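Local coordinates for protein putative esterase (Bacteroides intestinalis DSM 17393, PDB 5VOL) that acts as a ferulic acid esterase of carbohydrate esterase family 1, probably hydrolysing ester bonds on arabinoxylan, at residues L47-G52 with P58-R63; K107-F112 with G149-D154; G137-G142 with G250-E255. All coordinates share one frame; numbering follows the deposited sequence.

The three contacts come from one mixed sheet and the helices packed round it, as expected of an alpha/beta-hydrolase fold. Along the chain, interaction 1 closes before interactions 2 and 3 open; the segments of these two alternate. Interactions 1 and 3 are neighbours, with centres about 11 Å apart. Their strands 46-50 and 133-138 lie side by side, and R63 forms a salt bridge with E255. Interaction 2 is more distant, its centre about 18 Å from interaction 1 and 21 Å from interaction 3. It shares helix 140-151 with interaction 3, and Y48 packs on F112 between interactions 1 and 2. The probable catalytic centre lies in interaction 3.

Interaction 1: L47-G52 with P58-R63; sequences LYLLHG and PVWAER
The carbonyl oxygen of L50 is approached by two donors. Across the contact, W60 NE1 donates to L50 O at 3.0 Å, and the backbone N of L138 on the adjacent strand probably adds a second bond. The indole bond is nearly straight, with an N-H...O angle of 167°. The oxygen lies in the indole plane, but NE1 stands well above the carbonyl plane and does not use a lone pair.

The same indole is packed on one face by L49. CG of L49 sits 3.4 Å from the centroid of the five-membered ring, almost on its normal, in a CH-pi contact. L49 CD2 comes as near as 3.4 Å to W60 CD2, while L49 CD1 covers W60 CZ2 at 3.7 Å. With chi1 at -177°, CG lies opposite the backbone N, and the whole branch is set over the ring. An alanine in place of W60 would probably leave L49 facing a gap and L50 O without its indole donor.

Beyond the ring, H51 CB meets V59 CG1 at 3.8 Å. The imidazole is fixed separately: H51 ND1 donates to G52 O at 2.7 Å, and NE2 is bonded to A89 N. W254 meets W60 edge-to-face.

Helix 59-62 is thus joined to strand 46-50 of the central sheet. The His-Gly loop after this strand resembles the one that often contributes to the oxyanion hole in alpha/beta-hydrolases.

Interaction 2: K107-F112 with G149-D154; sequences KYETFF and GQRHSD
The carboxylate of E109 meets two flat groups at their edges. The guanidinium of R151 faces it nearly coplanar, the planes 28° apart. The imidazole of H152 is turned much more steeply, at 70° to the carboxylate, with E109 OE2 in the ring plane. Y113 stacks on the H152 ring.

R151 grips E109 end-on with two nitrogens, in a bidentate salt bridge. NH2 of R151 reaches E109 OE1 at 2.8 Å on its syn side. R151 NH1 reaches E109 OE2 at 2.7 Å along the syn lone pair. H152 NE2 then donates to E109 OE2 at 2.8 Å from the anti side, somewhat out of the carboxylate plane. OE2 therefore accepts two bonds, one on each side. With three N-H donors around it, the carboxylate is likely to stay ionised.

The E109 chain is extended beyond CG, and chi1 of -171° carries it away from its own helix toward the other segment. R151 instead bends at its third torsion to present both end nitrogens. N147 takes a further bond from R151 NH2, which helps fix the guanidinium.

The contact ties the first turn of helix 108-123 to the C-terminal end of helix 140-151, where H152 is the first residue to leave helical angles. Strand 102-103 lies beside E109 through D102, and helix 195-200 touches R151 through Y198.

Interaction 3: G137-G142 with G250-E255; sequences GLSMGG and GGHDWE
S139 faces H252 from a strained turn between strand 133-138 and helix 140-151, with phi 55° and psi -120°, while H252 centres an inverse gamma turn. The turn at S139 fits the nucleophile elbow of alpha/beta-hydrolases, with the sequence pattern Gly-X-Ser-X-Gly. A CB on G137 would clash with G141 O, and one on G141 with L138 O, so the tight turn leaves room for neither.

S139 OG and H252 NE2 share a hydrogen bond of 2.7 Å; either may be the donor. The serine oxygen lies at the edge of the imidazole, in its plane. Chi1 of -152° swings OG away from the backbone N of S139 and toward the ring. On the other side of the ring, H252 ND1 is bonded to D223 OD2. The three residues fit a Ser-His-Asp triad and are probably the catalytic ones. F224 and W257 meet the H252 ring edge-to-face.

Beside the polar pair, L138 CD2 packs obliquely on the six-membered ring of W254, 3.5 Å from CZ2. The indole N-H of W254 is bonded to E55.

D253 caps helix 254-271 through OD1 and Y256 N, and its OD2 accepts G251 N at 3.3 Å from above the carboxylate plane.

Interaction 1: L47-G52 with P58-R63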
ATOM      1  N   LEU C  47      11.656 -16.688 -14.098  1.00 18.09           N
ATOM      2  CA  LEU C  47      12.181 -15.357 -13.869  1.00 20.76           C
ATOM      3  C   LEU C  47      13.673 -15.460 -13.523  1.00 18.70           C
ATOM      4  O   LEU C  47      14.046 -16.108 -12.539  1.00 19.12           O
ATOM      5  CB  LEU C  47      11.428 -14.648 -12.725  1.00 20.47           C
ATOM      6  CG  LEU C  47      12.031 -13.313 -12.270  1.00 18.05           C
ATOM      7  CD1 LEU C  47      11.922 -12.277 -13.376  1.00 15.51           C
ATOM      8  CD2 LEU C  47      11.333 -12.804 -10.991  1.00 17.25           C
ATOM      9  N   TYR C  48      14.519 -14.821 -14.327  1.00 19.55           N
ATOM     10  CA  TYR C  48      15.927 -14.672 -13.967  1.00 18.31           C
ATOM     11  C   TYR C  48      16.048 -13.445 -13.071  1.00 18.35           C
ATOM     12  O   TYR C  48      15.690 -12.342 -13.454  1.00 20.28           O
ATOM     13  CB  TYR C  48      16.808 -14.577 -15.226  1.00 23.63           C
ATOM     14  CG  TYR C  48      16.773 -15.889 -15.978  1.00 22.31           C
ATOM     15  CD1 TYR C  48      17.628 -16.931 -15.623  1.00 23.85           C
ATOM     16  CD2 TYR C  48      15.844 -16.113 -16.991  1.00 21.65           C
ATOM     17  CE1 TYR C  48      17.573 -18.155 -16.273  1.00 25.70           C
ATOM     18  CE2 TYR C  48      15.780 -17.329 -17.642  1.00 22.86           C
ATOM     19  CZ  TYR C  48      16.653 -18.343 -17.285  1.00 26.85           C
ATOM     20  OH  TYR C  48      16.589 -19.561 -17.923  1.00 27.07           O
ATOM     21  N   LEU C  49      16.515 -13.653 -11.853  1.00 17.75           N
ATOM     22  CA  LEU C  49      16.565 -12.568 -10.881  1.00 20.20           C
ATOM     23  C   LEU C  49      18.019 -12.307 -10.450  1.00 17.47           C
ATOM     24  O   LEU C  49      18.598 -13.080  -9.693  1.00 17.92           O
ATOM     25  CB  LEU C  49      15.691 -12.913  -9.677  1.00 19.03           C
ATOM     26  CG  LEU C  49      15.530 -11.889  -8.546  1.00 20.31           C
ATOM     27  CD1 LEU C  49      14.895 -10.611  -9.076  1.00 18.16           C
ATOM     28  CD2 LEU C  49      14.649 -12.492  -7.466  1.00 16.54           C
ATOM     29  N   LEU C  50      18.570 -11.191 -10.902  1.00 18.05           N
ATOM     30  CA  LEU C  50      20.014 -10.940 -10.824  1.00 20.93           C
ATOM     31  C   LEU C  50      20.437 -10.097  -9.617  1.00 23.73           C
ATOM     32  O   LEU C  50      19.736  -9.142  -9.232  1.00 20.49           O
ATOM     33  CB  LEU C  50      20.479 -10.254 -12.119  1.00 18.50           C
ATOM     34  CG  LEU C  50      20.050 -10.894 -13.444  1.00 21.21           C
ATOM     35  CD1 LEU C  50      20.647 -10.132 -14.636  1.00 18.23           C
ATOM     36  CD2 LEU C  50      20.423 -12.388 -13.526  1.00 19.56           C
ATOM     37  N   HIS C  51      21.588 -10.442  -9.029  1.00 20.67           N
ATOM     38  CA  HIS C  51      22.100  -9.711  -7.865  1.00 21.98           C
ATOM     39  C   HIS C  51      22.943  -8.507  -8.262  1.00 21.82           C
ATOM     40  O   HIS C  51      23.224  -8.295  -9.443  1.00 22.16           O
ATOM     41  CB  HIS C  51      22.921 -10.627  -6.951  1.00 19.77           C
ATOM     42  CG  HIS C  51      24.175 -11.150  -7.579  1.00 21.98           C
ATOM     43  ND1 HIS C  51      25.266 -10.347  -7.851  1.00 21.65           N
ATOM     44  CD2 HIS C  51      24.520 -12.397  -7.984  1.00 19.76           C
ATOM     45  CE1 HIS C  51      26.220 -11.075  -8.403  1.00 23.75           C
ATOM     46  NE2 HIS C  51      25.799 -12.325  -8.486  1.00 22.57           N
ATOM     47  N   GLY C  52      23.340  -7.721  -7.264  1.00 20.90           N
ATOM     48  CA  GLY C  52      24.098  -6.505  -7.501  1.00 20.55           C
ATOM     49  C   GLY C  52      25.599  -6.728  -7.397  1.00 22.97           C
ATOM     50  O   GLY C  52      26.049  -7.834  -7.098  1.00 21.45           O
ATOM     51  N   PRO C  58      23.287 -16.263  -3.552  1.00 24.02           N
ATOM     52  CA  PRO C  58      22.295 -16.593  -2.518  1.00 21.19           C
ATOM     53  C   PRO C  58      21.537 -15.403  -1.922  1.00 25.22           C
ATOM     54  O   PRO C  58      20.654 -15.631  -1.096  1.00 23.35           O
ATOM     55  CB  PRO C  58      23.132 -17.248  -1.408  1.00 23.68           C
ATOM     56  CG  PRO C  58      24.521 -17.470  -2.011  1.00 26.06           C
ATOM     57  CD  PRO C  58      24.662 -16.400  -3.045  1.00 25.07           C
ATOM     58  N   VAL C  59      21.871 -14.177  -2.309  1.00 21.13           N
ATOM     59  CA  VAL C  59      21.356 -13.014  -1.596  1.00 20.03           C
ATOM     60  C   VAL C  59      19.830 -12.833  -1.777  1.00 23.40           C
ATOM     61  O   VAL C  59      19.145 -12.442  -0.835  1.00 23.68           O
ATOM     62  CB  VAL C  59      22.090 -11.724  -2.023  1.00 23.01           C
ATOM     63  CG1 VAL C  59      21.770 -11.351  -3.455  1.00 24.19           C
ATOM     64  CG2 VAL C  59      21.751 -10.584  -1.075  1.00 24.69           C
ATOM     65  N   TRP C  60      19.301 -13.129  -2.962  1.00 23.07           N
ATOM     66  CA  TRP C  60      17.866 -12.969  -3.209  1.00 21.97           C
ATOM     67  C   TRP C  60      17.047 -13.914  -2.324  1.00 21.59           C
ATOM     68  O   TRP C  60      15.976 -13.545  -1.844  1.00 23.94           O
ATOM     69  CB  TRP C  60      17.541 -13.177  -4.697  1.00 19.26           C
ATOM     70  CG  TRP C  60      17.545 -11.883  -5.473  1.00 18.78           C
ATOM     71  CD1 TRP C  60      18.432 -11.502  -6.434  1.00 19.04           C
ATOM     72  CD2 TRP C  60      16.634 -10.780  -5.307  1.00 20.09           C
ATOM     73  NE1 TRP C  60      18.121 -10.241  -6.895  1.00 18.44           N
ATOM     74  CE2 TRP C  60      17.024  -9.776  -6.212  1.00 20.20           C
ATOM     75  CE3 TRP C  60      15.529 -10.549  -4.474  1.00 20.48           C
ATOM     76  CZ2 TRP C  60      16.340  -8.562  -6.320  1.00 18.32           C
ATOM     77  CZ3 TRP C  60      14.846  -9.343  -4.582  1.00 18.37           C
ATOM     78  CH2 TRP C  60      15.255  -8.365  -5.497  1.00 17.36           C
ATOM     79  N   ALA C  61      17.552 -15.118  -2.074  1.00 20.44           N
ATOM     80  CA  ALA C  61      16.871 -16.022  -1.161  1.00 21.79           C
ATOM     81  C   ALA C  61      17.097 -15.629   0.304  1.00 25.47           C
ATOM     82  O   ALA C  61      16.168 -15.648   1.105  1.00 25.15           O
ATOM     83  CB  ALA C  61      17.317 -17.465  -1.397  1.00 22.01           C
ATOM     84  N   GLU C  62      18.322 -15.262   0.657  1.00 22.45           N
ATOM     85  CA  GLU C  62      18.666 -15.048   2.062  1.00 22.20           C
ATOM     86  C   GLU C  62      18.213 -13.700   2.606  1.00 20.59           C
ATOM     87  O   GLU C  62      17.766 -13.617   3.740  1.00 25.80           O
ATOM     88  CB  GLU C  62      20.183 -15.197   2.261  1.00 20.38           C
ATOM     89  CG  GLU C  62      20.678 -16.533   1.776  1.00 31.23           C
ATOM     90  CD  GLU C  62      22.096 -16.842   2.217  1.00 38.73           C
ATOM     91  OE1 GLU C  62      22.811 -15.909   2.635  1.00 37.94           O
ATOM     92  OE2 GLU C  62      22.486 -18.025   2.131  1.00 42.28           O
ATOM     93  N   ARG C  63      18.338 -12.643   1.815  1.00 21.23           N
ATOM     94  CA  ARG C  63      17.938 -11.315   2.271  1.00 22.80           C
ATOM     95  C   ARG C  63      16.671 -10.831   1.540  1.00 23.72           C
ATOM     96  O   ARG C  63      15.900 -10.039   2.081  1.00 21.07           O
ATOM     97  CB  ARG C  63      19.086 -10.310   2.086  1.00 20.89           C
ATOM     98  CG  ARG C  63      18.742  -8.863   2.518  1.00 21.93           C
ATOM     99  CD  ARG C  63      18.378  -8.771   4.016  1.00 21.25           C
ATOM    100  NE  ARG C  63      17.915  -7.437   4.433  1.00 19.53           N
ATOM    101  CZ  ARG C  63      16.656  -6.997   4.340  1.00 21.00           C
ATOM    102  NH1 ARG C  63      15.701  -7.761   3.830  1.00 17.90           N
ATOM    103  NH2 ARG C  63      16.344  -5.777   4.770  1.00 20.44           N
TER

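Interaction 2: K107-F112 with G149-D154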
ATOM      1  N   LYS C 107      33.523 -14.036 -20.599  1.00 22.19           N
ATOM      2  CA  LYS C 107      32.422 -13.853 -21.515  1.00 24.22           C
ATOM      3  C   LYS C 107      31.140 -14.327 -20.820  1.00 23.53           C
ATOM      4  O   LYS C 107      30.604 -15.388 -21.135  1.00 20.52           O
ATOM      5  CB  LYS C 107      32.682 -14.617 -22.820  1.00 23.38           C
ATOM      6  CG  LYS C 107      34.042 -14.282 -23.453  1.00 29.20           C
ATOM      7  CD  LYS C 107      34.070 -14.549 -24.953  1.00 30.54           C
ATOM      8  CE  LYS C 107      33.663 -15.952 -25.260  1.00 35.78           C
ATOM      9  NZ  LYS C 107      33.191 -16.116 -26.673  1.00 40.06           N
ATOM     10  N   TYR C 108      30.682 -13.546 -19.846  1.00 24.88           N
ATOM     11  CA  TYR C 108      29.596 -14.000 -18.982  1.00 23.96           C
ATOM     12  C   TYR C 108      28.293 -14.132 -19.754  1.00 20.54           C
ATOM     13  O   TYR C 108      27.520 -15.062 -19.529  1.00 24.83           O
ATOM     14  CB  TYR C 108      29.416 -13.055 -17.781  1.00 26.17           C
ATOM     15  CG  TYR C 108      28.556 -13.659 -16.692  1.00 22.66           C
ATOM     16  CD1 TYR C 108      29.115 -14.437 -15.690  1.00 20.56           C
ATOM     17  CD2 TYR C 108      27.174 -13.481 -16.691  1.00 21.38           C
ATOM     18  CE1 TYR C 108      28.330 -14.997 -14.698  1.00 22.86           C
ATOM     19  CE2 TYR C 108      26.381 -14.043 -15.708  1.00 21.00           C
ATOM     20  CZ  TYR C 108      26.961 -14.796 -14.714  1.00 23.19           C
ATOM     21  OH  TYR C 108      26.176 -15.357 -13.732  1.00 23.02           O
ATOM     22  N   GLU C 109      28.043 -13.221 -20.680  1.00 21.49           N
ATOM     23  CA  GLU C 109      26.794 -13.272 -21.426  1.00 22.16           C
ATOM     24  C   GLU C 109      26.746 -14.536 -22.288  1.00 28.53           C
ATOM     25  O   GLU C 109      25.702 -15.201 -22.411  1.00 24.48           O
ATOM     26  CB  GLU C 109      26.630 -12.018 -22.285  1.00 26.98           C
ATOM     27  CG  GLU C 109      25.248 -11.867 -22.938  1.00 24.94           C
ATOM     28  CD  GLU C 109      25.007 -10.465 -23.468  1.00 26.73           C
ATOM     29  OE1 GLU C 109      25.522  -9.512 -22.853  1.00 26.42           O
ATOM     30  OE2 GLU C 109      24.311 -10.307 -24.501  1.00 28.06           O
ATOM     31  N   THR C 110      27.887 -14.887 -22.877  1.00 24.67           N
ATOM     32  CA  THR C 110      27.945 -16.084 -23.697  1.00 23.29           C
ATOM     33  C   THR C 110      27.695 -17.300 -22.815  1.00 22.17           C
ATOM     34  O   THR C 110      27.011 -18.239 -23.220  1.00 23.37           O
ATOM     35  CB  THR C 110      29.319 -16.219 -24.429  1.00 25.78           C
ATOM     36  OG1 THR C 110      29.474 -15.130 -25.345  1.00 25.42           O
ATOM     37  CG2 THR C 110      29.391 -17.526 -25.186  1.00 23.82           C
ATOM     38  N   PHE C 111      28.235 -17.269 -21.598  1.00 21.90           N
ATOM     39  CA  PHE C 111      27.953 -18.321 -20.623  1.00 23.80           C
ATOM     40  C   PHE C 111      26.446 -18.367 -20.316  1.00 26.52           C
ATOM     41  O   PHE C 111      25.840 -19.437 -20.255  1.00 25.59           O
ATOM     42  CB  PHE C 111      28.742 -18.097 -19.327  1.00 22.31           C
ATOM     43  CG  PHE C 111      28.051 -18.632 -18.091  1.00 25.21           C
ATOM     44  CD1 PHE C 111      27.972 -19.994 -17.859  1.00 25.75           C
ATOM     45  CD2 PHE C 111      27.471 -17.765 -17.175  1.00 22.79           C
ATOM     46  CE1 PHE C 111      27.337 -20.486 -16.734  1.00 26.88           C
ATOM     47  CE2 PHE C 111      26.852 -18.240 -16.042  1.00 23.43           C
ATOM     48  CZ  PHE C 111      26.767 -19.602 -15.820  1.00 28.69           C
ATOM     49  N   PHE C 112      25.858 -17.194 -20.109  1.00 26.40           N
ATOM     50  CA  PHE C 112      24.445 -17.112 -19.718  1.00 25.98           C
ATOM     51  C   PHE C 112      23.543 -17.752 -20.779  1.00 22.06           C
ATOM     52  O   PHE C 112      22.723 -18.618 -20.479  1.00 26.79           O
ATOM     53  CB  PHE C 112      24.035 -15.657 -19.484  1.00 25.22           C
ATOM     54  CG  PHE C 112      22.621 -15.508 -18.986  1.00 27.08           C
ATOM     55  CD1 PHE C 112      21.566 -15.422 -19.882  1.00 25.46           C
ATOM     56  CD2 PHE C 112      22.354 -15.485 -17.626  1.00 26.44           C
ATOM     57  CE1 PHE C 112      20.244 -15.292 -19.426  1.00 28.23           C
ATOM     58  CE2 PHE C 112      21.042 -15.363 -17.153  1.00 29.40           C
ATOM     59  CZ  PHE C 112      19.988 -15.269 -18.056  1.00 28.29           C
ATOM     60  N   GLY C 149      17.361  -7.407 -21.962  1.00 24.51           N
ATOM     61  CA  GLY C 149      16.041  -7.257 -22.550  1.00 23.59           C
ATOM     62  C   GLY C 149      16.120  -6.422 -23.812  1.00 23.46           C
ATOM     63  O   GLY C 149      15.384  -6.648 -24.768  1.00 26.73           O
ATOM     64  N   GLN C 150      17.035  -5.461 -23.818  1.00 23.84           N
ATOM     65  CA  GLN C 150      17.219  -4.581 -24.957  1.00 23.29           C
ATOM     66  C   GLN C 150      17.835  -5.329 -26.154  1.00 29.47           C
ATOM     67  O   GLN C 150      17.386  -5.177 -27.295  1.00 28.26           O
ATOM     68  CB  GLN C 150      18.095  -3.393 -24.557  1.00 27.65           C
ATOM     69  CG  GLN C 150      17.402  -2.353 -23.664  1.00 24.99           C
ATOM     70  CD  GLN C 150      18.338  -1.220 -23.269  1.00 26.70           C
ATOM     71  OE1 GLN C 150      19.535  -1.438 -23.080  1.00 25.27           O
ATOM     72  NE2 GLN C 150      17.799  -0.001 -23.155  1.00 23.93           N
ATOM     73  N   ARG C 151      18.854  -6.144 -25.896  1.00 24.25           N
ATOM     74  CA  ARG C 151      19.567  -6.802 -26.991  1.00 26.72           C
ATOM     75  C   ARG C 151      19.043  -8.220 -27.252  1.00 30.18           C
ATOM     76  O   ARG C 151      19.367  -8.826 -28.271  1.00 30.47           O
ATOM     77  CB  ARG C 151      21.088  -6.816 -26.711  1.00 25.89           C
ATOM     78  CG  ARG C 151      21.766  -5.461 -26.959  1.00 28.43           C
ATOM     79  CD  ARG C 151      23.299  -5.460 -26.759  1.00 24.44           C
ATOM     80  NE  ARG C 151      23.668  -5.705 -25.370  1.00 26.38           N
ATOM     81  CZ  ARG C 151      24.019  -6.897 -24.900  1.00 27.84           C
ATOM     82  NH1 ARG C 151      24.078  -7.936 -25.720  1.00 25.13           N
ATOM     83  NH2 ARG C 151      24.330  -7.047 -23.614  1.00 28.66           N
ATOM     84  N   HIS C 152      18.214  -8.744 -26.351  1.00 25.41           N
ATOM     85  CA  HIS C 152      17.627 -10.067 -26.544  1.00 25.52           C
ATOM     86  C   HIS C 152      16.110 -10.056 -26.386  1.00 26.86           C
ATOM     87  O   HIS C 152      15.542 -10.916 -25.706  1.00 27.09           O
ATOM     88  CB  HIS C 152      18.229 -11.072 -25.574  1.00 26.17           C
ATOM     89  CG  HIS C 152      19.705 -11.251 -25.744  1.00 28.99           C
ATOM     90  ND1 HIS C 152      20.247 -12.124 -26.664  1.00 26.73           N
ATOM     91  CD2 HIS C 152      20.753 -10.660 -25.123  1.00 28.51           C
ATOM     92  CE1 HIS C 152      21.566 -12.068 -26.596  1.00 30.31           C
ATOM     93  NE2 HIS C 152      21.903 -11.190 -25.671  1.00 29.62           N
ATOM     94  N   SER C 153      15.465  -9.098 -27.041  1.00 28.10           N
ATOM     95  CA  SER C 153      14.016  -8.944 -26.943  1.00 29.68           C
ATOM     96  C   SER C 153      13.271 -10.187 -27.445  1.00 33.43           C
ATOM     97  O   SER C 153      12.106 -10.406 -27.090  1.00 33.46           O
ATOM     98  CB  SER C 153      13.572  -7.705 -27.706  1.00 28.86           C
ATOM     99  OG  SER C 153      13.870  -7.812 -29.084  1.00 35.71           O
ATOM    100  N   ASP C 154      13.937 -11.027 -28.234  1.00 29.52           N
ATOM    101  CA  ASP C 154      13.309 -12.272 -28.679  1.00 29.16           C
ATOM    102  C   ASP C 154      13.336 -13.334 -27.582  1.00 30.65           C
ATOM    103  O   ASP C 154      12.760 -14.410 -27.735  1.00 30.20           O
ATOM    104  CB  ASP C 154      13.973 -12.811 -29.963  1.00 31.00           C
ATOM    105  CG  ASP C 154      15.456 -13.141 -29.782  1.00 36.77           C
ATOM    106  OD1 ASP C 154      16.134 -12.535 -28.923  1.00 34.14           O
ATOM    107  OD2 ASP C 154      15.958 -14.011 -30.530  1.00 47.06           O
TER

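Interaction 3: G137-G142 with G250-E255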
ATOM      1  N   GLY C 137      16.445  -7.475 -11.879  1.00 22.58           N
ATOM      2  CA  GLY C 137      17.606  -7.467 -11.008  1.00 19.52           C
ATOM      3  C   GLY C 137      17.776  -6.133 -10.329  1.00 21.60           C
ATOM      4  O   GLY C 137      17.131  -5.159 -10.727  1.00 19.70           O
ATOM      5  N   LEU C 138      18.657  -6.085  -9.325  1.00 17.93           N
ATOM      6  CA  LEU C 138      18.969  -4.845  -8.628  1.00 20.42           C
ATOM      7  C   LEU C 138      20.365  -4.326  -8.968  1.00 22.65           C
ATOM      8  O   LEU C 138      21.295  -5.107  -9.201  1.00 19.57           O
ATOM      9  CB  LEU C 138      18.841  -5.035  -7.108  1.00 20.95           C
ATOM     10  CG  LEU C 138      19.933  -5.923  -6.499  1.00 25.17           C
ATOM     11  CD1 LEU C 138      21.004  -5.088  -5.785  1.00 22.31           C
ATOM     12  CD2 LEU C 138      19.341  -6.945  -5.555  1.00 23.66           C
ATOM     13  N   SER C 139      20.492  -3.000  -9.006  1.00 22.91           N
ATOM     14  CA  SER C 139      21.778  -2.335  -9.229  1.00 22.02           C
ATOM     15  C   SER C 139      22.464  -2.807 -10.507  1.00 22.52           C
ATOM     16  O   SER C 139      21.928  -2.641 -11.602  1.00 20.60           O
ATOM     17  CB  SER C 139      22.697  -2.560  -8.034  1.00 23.61           C
ATOM     18  OG  SER C 139      23.604  -1.488  -7.895  1.00 24.42           O
ATOM     19  N   MET C 140      23.669  -3.365 -10.364  1.00 21.61           N
ATOM     20  CA  MET C 140      24.361  -3.979 -11.492  1.00 21.19           C
ATOM     21  C   MET C 140      23.448  -4.976 -12.192  1.00 20.93           C
ATOM     22  O   MET C 140      23.391  -5.023 -13.420  1.00 22.38           O
ATOM     23  CB  MET C 140      25.649  -4.680 -11.033  1.00 17.81           C
ATOM     24  CG  MET C 140      26.474  -5.329 -12.140  1.00 20.89           C
ATOM     25  SD  MET C 140      28.011  -6.068 -11.500  1.00 23.03           S
ATOM     26  CE  MET C 140      27.434  -7.623 -10.825  1.00 22.29           C
ATOM     27  N   GLY C 141      22.750  -5.784 -11.398  1.00 22.23           N
ATOM     28  CA  GLY C 141      21.786  -6.743 -11.918  1.00 20.19           C
ATOM     29  C   GLY C 141      20.590  -6.117 -12.629  1.00 21.76           C
ATOM     30  O   GLY C 141      20.014  -6.730 -13.528  1.00 23.40           O
ATOM     31  N   GLY C 142      20.219  -4.902 -12.228  1.00 22.31           N
ATOM     32  CA  GLY C 142      19.174  -4.145 -12.898  1.00 21.20           C
ATOM     33  C   GLY C 142      19.625  -3.669 -14.267  1.00 26.24           C
ATOM     34  O   GLY C 142      18.842  -3.636 -15.213  1.00 23.24           O
ATOM     35  N   GLY C 250      13.101   5.669  -0.355  1.00 22.33           N
ATOM     36  CA  GLY C 250      14.217   4.824   0.014  1.00 21.56           C
ATOM     37  C   GLY C 250      15.473   4.982  -0.819  1.00 22.23           C
ATOM     38  O   GLY C 250      15.527   5.760  -1.764  1.00 20.21           O
ATOM     39  N   GLY C 251      16.489   4.206  -0.467  1.00 23.24           N
ATOM     40  CA  GLY C 251      17.753   4.266  -1.173  1.00 24.59           C
ATOM     41  C   GLY C 251      18.206   2.933  -1.729  1.00 23.92           C
ATOM     42  O   GLY C 251      17.401   2.057  -2.048  1.00 21.88           O
ATOM     43  N   HIS C 252      19.523   2.795  -1.850  1.00 23.73           N
ATOM     44  CA  HIS C 252      20.142   1.642  -2.479  1.00 22.52           C
ATOM     45  C   HIS C 252      20.253   0.563  -1.422  1.00 23.37           C
ATOM     46  O   HIS C 252      21.348   0.278  -0.943  1.00 20.49           O
ATOM     47  CB  HIS C 252      21.536   2.011  -3.034  1.00 23.34           C
ATOM     48  CG  HIS C 252      21.922   1.274  -4.277  1.00 22.54           C
ATOM     49  ND1 HIS C 252      21.263   1.438  -5.475  1.00 21.08           N
ATOM     50  CD2 HIS C 252      22.925   0.389  -4.517  1.00 21.58           C
ATOM     51  CE1 HIS C 252      21.825   0.672  -6.394  1.00 23.22           C
ATOM     52  NE2 HIS C 252      22.844   0.036  -5.837  1.00 21.13           N
ATOM     53  N   ASP C 253      19.129  -0.043  -1.046  1.00 19.90           N
ATOM     54  CA  ASP C 253      19.152  -0.957   0.090  1.00 20.31           C
ATOM     55  C   ASP C 253      18.171  -2.111  -0.061  1.00 19.99           C
ATOM     56  O   ASP C 253      17.290  -2.085  -0.928  1.00 20.25           O
ATOM     57  CB  ASP C 253      18.875  -0.186   1.389  1.00 20.64           C
ATOM     58  CG  ASP C 253      17.527   0.522   1.369  1.00 23.56           C
ATOM     59  OD1 ASP C 253      16.501  -0.179   1.277  1.00 22.58           O
ATOM     60  OD2 ASP C 253      17.490   1.772   1.443  1.00 24.96           O
ATOM     61  N   TRP C 254      18.328  -3.122   0.788  1.00 18.68           N
ATOM     62  CA  TRP C 254      17.559  -4.352   0.635  1.00 20.62           C
ATOM     63  C   TRP C 254      16.098  -4.229   1.056  1.00 21.47           C
ATOM     64  O   TRP C 254      15.265  -5.029   0.619  1.00 21.53           O
ATOM     65  CB  TRP C 254      18.244  -5.504   1.383  1.00 19.79           C
ATOM     66  CG  TRP C 254      19.138  -6.206   0.418  1.00 24.15           C
ATOM     67  CD1 TRP C 254      20.487  -6.031   0.266  1.00 25.01           C
ATOM     68  CD2 TRP C 254      18.734  -7.131  -0.608  1.00 23.24           C
ATOM     69  NE1 TRP C 254      20.951  -6.812  -0.770  1.00 24.74           N
ATOM     70  CE2 TRP C 254      19.893  -7.492  -1.323  1.00 26.41           C
ATOM     71  CE3 TRP C 254      17.502  -7.699  -0.976  1.00 21.53           C
ATOM     72  CZ2 TRP C 254      19.863  -8.401  -2.386  1.00 24.81           C
ATOM     73  CZ3 TRP C 254      17.470  -8.601  -2.030  1.00 21.30           C
ATOM     74  CH2 TRP C 254      18.650  -8.943  -2.726  1.00 24.27           C
ATOM     75  N   GLU C 255      15.752  -3.227   1.855  1.00 19.18           N
ATOM     76  CA  GLU C 255      14.326  -3.010   2.089  1.00 20.54           C
ATOM     77  C   GLU C 255      13.671  -2.583   0.785  1.00 20.64           C
ATOM     78  O   GLU C 255      12.538  -2.960   0.504  1.00 20.86           O
ATOM     79  CB  GLU C 255      14.070  -1.966   3.184  1.00 22.35           C
ATOM     80  CG  GLU C 255      14.208  -2.511   4.597  1.00 22.06           C
ATOM     81  CD  GLU C 255      13.246  -3.651   4.897  1.00 24.87           C
ATOM     82  OE1 GLU C 255      12.012  -3.415   4.983  1.00 22.44           O
ATOM     83  OE2 GLU C 255      13.717  -4.805   5.043  1.00 24.87           O
TER